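Local coordinates for protein type III effector XopAI (Xanthomonas citri, PDB 6K93) that probably acts in host cell invasion as a secreted effector, with a mono-ADP-ribosyltransferase fold thought to bind arginine-containing peptides, at residues A[268-274]-A[285-289]. Numbering follows the deposited sequence.
Sequences STTGKRI and EVLFP
Lys-272 and Arg-273 pair antiparallel with Leu-287 and Val-286 in a largely buried contact between the two strands of a beta hairpin, whose strand 272-273 forms one edge of a three-stranded sheet; strand 285-288 runs down the middle, with strand 247-250 on its other flank. Lys-272 and Leu-287 are the hydrogen-bonded pair. The bond from Leu-287 N to Lys-272 O measures 3.0 Å, whereas the return bond from Lys-272 N to Leu-287 O is weak at 3.4 Å. Leu-287 O also accepts from a water at 2.6 Å. Two residues on, past the non-hydrogen-bonded pair Arg-273 and Val-286, Ile-274 N donates a hydrogen bond to Glu-285 O (3.0 Å) that is nearly straight, 172° at the hydrogen.

In the mono-ADP-ribosyltransferase fold of this effector, segment 268-274 leads from strand 262-268 of the five-stranded mixed sheet into this smaller one, and the Phe-288 ring sits at the passage. The edge of the ring meets Ser-268 CB, 3.8 Å from CZ, while CE2 lies 3.5 Å from Gly-271 CA, with no side chain to intervene. Val-286 CG1, set anti to the backbone N (chi1 171°), presses on Gly-271 C at 3.6 Å. Ser-268 OG accepts a weak hydrogen bond from Gly-271 N and is also hydrogen-bonded to Tyr-216 O.

At the far end, the Ile-274 side chain crosses that of Glu-285 obliquely. With CG1 between the backbone N and the carbonyl carbon (chi1 64°), its CD1 comes to lie 3.7 Å from the carboxylate carbon CD of Glu-285. Trp-174 of helix 165-174 packs on Ile-274 and Leu-287, and its NE1 hydrogen-bonds Glu-285 OE2.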
ATOM      1  N   SER A 268       5.254  -9.752 -12.375  1.00 14.20           N
ATOM      2  CA  SER A 268       3.994  -9.757 -11.655  1.00 13.62           C
ATOM      3  C   SER A 268       3.078 -10.834 -12.200  1.00 14.73           C
ATOM      4  O   SER A 268       3.023 -11.063 -13.413  1.00 14.20           O
ATOM      5  CB  SER A 268       3.311  -8.397 -11.793  1.00 12.96           C
ATOM      6  OG  SER A 268       2.038  -8.386 -11.205  1.00 13.79           O
ATOM      7  N   THR A 269       2.393 -11.512 -11.290  1.00 16.11           N
ATOM      8  CA  THR A 269       1.281 -12.383 -11.637  1.00 18.32           C
ATOM      9  C   THR A 269      -0.053 -11.869 -11.134  1.00 19.30           C
ATOM     10  O   THR A 269      -1.061 -11.983 -11.858  1.00 21.32           O
ATOM     11  CB  THR A 269       1.504 -13.793 -11.079  1.00 22.95           C
ATOM     12  OG1 THR A 269       1.798 -13.744  -9.686  1.00 28.70           O
ATOM     13  CG2 THR A 269       2.626 -14.421 -11.800  1.00 20.34           C
ATOM     14  N   THR A 270      -0.081 -11.356  -9.891  1.00 18.92           N
ATOM     15  CA  THR A 270      -1.300 -10.815  -9.308  1.00 20.12           C
ATOM     16  C   THR A 270      -1.129  -9.399  -8.784  1.00 19.97           C
ATOM     17  O   THR A 270      -2.037  -8.887  -8.117  1.00 21.11           O
ATOM     18  CB  THR A 270      -1.810 -11.710  -8.174  1.00 22.82           C
ATOM     19  OG1 THR A 270      -0.922 -11.637  -7.060  1.00 22.35           O
ATOM     20  CG2 THR A 270      -1.963 -13.143  -8.633  1.00 24.83           C
ATOM     21  N   GLY A 271       0.015  -8.752  -9.020  1.00 17.52           N
ATOM     22  CA  GLY A 271       0.153  -7.358  -8.660  1.00 16.61           C
ATOM     23  C   GLY A 271      -0.981  -6.573  -9.290  1.00 15.93           C
ATOM     24  O   GLY A 271      -1.316  -6.779 -10.458  1.00 15.41           O
ATOM     25  N   LYS A 272      -1.561  -5.630  -8.564  1.00 14.11           N
ATOM     26  CA  LYS A 272      -2.806  -5.027  -9.007  1.00 14.15           C
ATOM     27  C   LYS A 272      -2.560  -3.664  -9.627  1.00 12.43           C
ATOM     28  O   LYS A 272      -1.809  -2.835  -9.092  1.00 11.45           O
ATOM     29  CB  LYS A 272      -3.787  -4.886  -7.835  1.00 15.35           C
ATOM     30  CG  LYS A 272      -4.346  -6.216  -7.348  1.00 17.18           C
ATOM     31  CD  LYS A 272      -5.248  -6.819  -8.371  1.00 20.54           C
ATOM     32  CE  LYS A 272      -5.964  -8.054  -7.869  1.00 23.94           C
ATOM     33  NZ  LYS A 272      -5.045  -9.215  -7.746  1.00 25.33           N
ATOM     34  N   ARG A 273      -3.223  -3.434 -10.755  1.00 12.96           N
ATOM     35  CA  ARG A 273      -3.186  -2.162 -11.462  1.00 13.83           C
ATOM     36  C   ARG A 273      -4.089  -1.175 -10.759  1.00 13.78           C
ATOM     37  O   ARG A 273      -5.291  -1.430 -10.622  1.00 14.98           O
ATOM     38  CB  ARG A 273      -3.658  -2.361 -12.896  1.00 14.78           C
ATOM     39  CG  ARG A 273      -2.943  -3.491 -13.601  1.00 16.68           C
ATOM     40  CD  ARG A 273      -3.596  -3.789 -14.939  1.00 20.66           C
ATOM     41  NE  ARG A 273      -3.082  -2.863 -15.922  1.00 30.43           N
ATOM     42  CZ  ARG A 273      -3.386  -2.928 -17.218  1.00 48.26           C
ATOM     43  NH1 ARG A 273      -4.201  -3.879 -17.670  1.00 55.18           N
ATOM     44  NH2 ARG A 273      -2.870  -2.060 -18.078  1.00 50.82           N
ATOM     45  N   ILE A 274      -3.525  -0.070 -10.270  1.00 12.90           N
ATOM     46  CA  ILE A 274      -4.320   0.898  -9.522  1.00 12.94           C
ATOM     47  C   ILE A 274      -4.439   2.241 -10.229  1.00 14.33           C
ATOM     48  O   ILE A 274      -4.921   3.213  -9.622  1.00 15.06           O
ATOM     49  CB  ILE A 274      -3.785   1.061  -8.092  1.00 13.49           C
ATOM     50  CG1 ILE A 274      -2.362   1.655  -8.058  1.00 13.61           C
ATOM     51  CG2 ILE A 274      -3.781  -0.294  -7.377  1.00 14.69           C
ATOM     52  CD1 ILE A 274      -1.969   2.140  -6.632  1.00 14.14           C
ATOM     53  N   GLU A 285       0.572   2.481 -12.248  1.00 11.67           N
ATOM     54  CA  GLU A 285       1.130   1.894 -11.042  1.00 12.31           C
ATOM     55  C   GLU A 285       0.548   0.522 -10.785  1.00 12.04           C
ATOM     56  O   GLU A 285      -0.651   0.295 -10.952  1.00 13.12           O
ATOM     57  CB  GLU A 285       0.889   2.812  -9.848  1.00 13.45           C
ATOM     58  CG  GLU A 285       1.481   2.294  -8.564  1.00 14.23           C
ATOM     59  CD  GLU A 285       1.452   3.322  -7.434  1.00 15.99           C
ATOM     60  OE1 GLU A 285       0.827   4.387  -7.583  1.00 17.53           O
ATOM     61  OE2 GLU A 285       2.070   3.038  -6.397  1.00 17.65           O
ATOM     62  N   VAL A 286       1.417  -0.380 -10.347  1.00 11.20           N
ATOM     63  CA  VAL A 286       1.069  -1.712  -9.865  1.00 11.52           C
ATOM     64  C   VAL A 286       1.555  -1.794  -8.425  1.00 11.03           C
ATOM     65  O   VAL A 286       2.688  -1.408  -8.139  1.00 12.01           O
ATOM     66  CB  VAL A 286       1.714  -2.826 -10.711  1.00 12.29           C
ATOM     67  CG1 VAL A 286       1.547  -4.183 -10.104  1.00 13.06           C
ATOM     68  CG2 VAL A 286       1.115  -2.780 -12.137  1.00 13.95           C
ATOM     69  N   LEU A 287       0.699  -2.253  -7.514  1.00 10.76           N
ATOM     70  CA  LEU A 287       0.998  -2.225  -6.087  1.00 10.52           C
ATOM     71  C   LEU A 287       0.867  -3.623  -5.523  1.00 11.70           C
ATOM     72  O   LEU A 287      -0.144  -4.298  -5.753  1.00 13.37           O
ATOM     73  CB  LEU A 287       0.077  -1.253  -5.369  1.00 10.42           C
ATOM     74  CG  LEU A 287       0.421  -1.056  -3.906  1.00 11.48           C
ATOM     75  CD1 LEU A 287       1.795  -0.473  -3.706  1.00 11.51           C
ATOM     76  CD2 LEU A 287      -0.621  -0.179  -3.249  1.00 12.37           C
ATOM     77  N   PHE A 288       1.899  -4.054  -4.817  1.00 10.81           N
ATOM     78  CA  PHE A 288       1.894  -5.342  -4.122  1.00 10.87           C
ATOM     79  C   PHE A 288       1.757  -5.136  -2.620  1.00 11.36           C
ATOM     80  O   PHE A 288       2.414  -4.243  -2.061  1.00 12.23           O
ATOM     81  CB  PHE A 288       3.187  -6.131  -4.380  1.00 11.10           C
ATOM     82  CG  PHE A 288       3.521  -6.392  -5.831  1.00 11.62           C
ATOM     83  CD1 PHE A 288       4.283  -5.491  -6.531  1.00 12.39           C
ATOM     84  CD2 PHE A 288       3.153  -7.581  -6.431  1.00 11.74           C
ATOM     85  CE1 PHE A 288       4.655  -5.750  -7.843  1.00 12.74           C
ATOM     86  CE2 PHE A 288       3.518  -7.831  -7.739  1.00 11.86           C
ATOM     87  CZ  PHE A 288       4.264  -6.924  -8.427  1.00 12.67           C
ATOM     88  N   PRO A 289       0.963  -5.951  -1.939  1.00 11.49           N
ATOM     89  CA  PRO A 289       0.801  -5.779  -0.500  1.00 11.70           C
ATOM     90  C   PRO A 289       1.917  -6.447   0.278  1.00 12.09           C
ATOM     91  O   PRO A 289       2.561  -7.388  -0.222  1.00 12.69           O
ATOM     92  CB  PRO A 289      -0.533  -6.475  -0.217  1.00 13.19           C
ATOM     93  CG  PRO A 289      -0.609  -7.547  -1.254  1.00 14.52           C
ATOM     94  CD  PRO A 289       0.046  -6.968  -2.500  1.00 13.40           C
TER
HETATM   95  O   HOH W   1      -1.547  -6.540  -5.689  1.00 23.66           O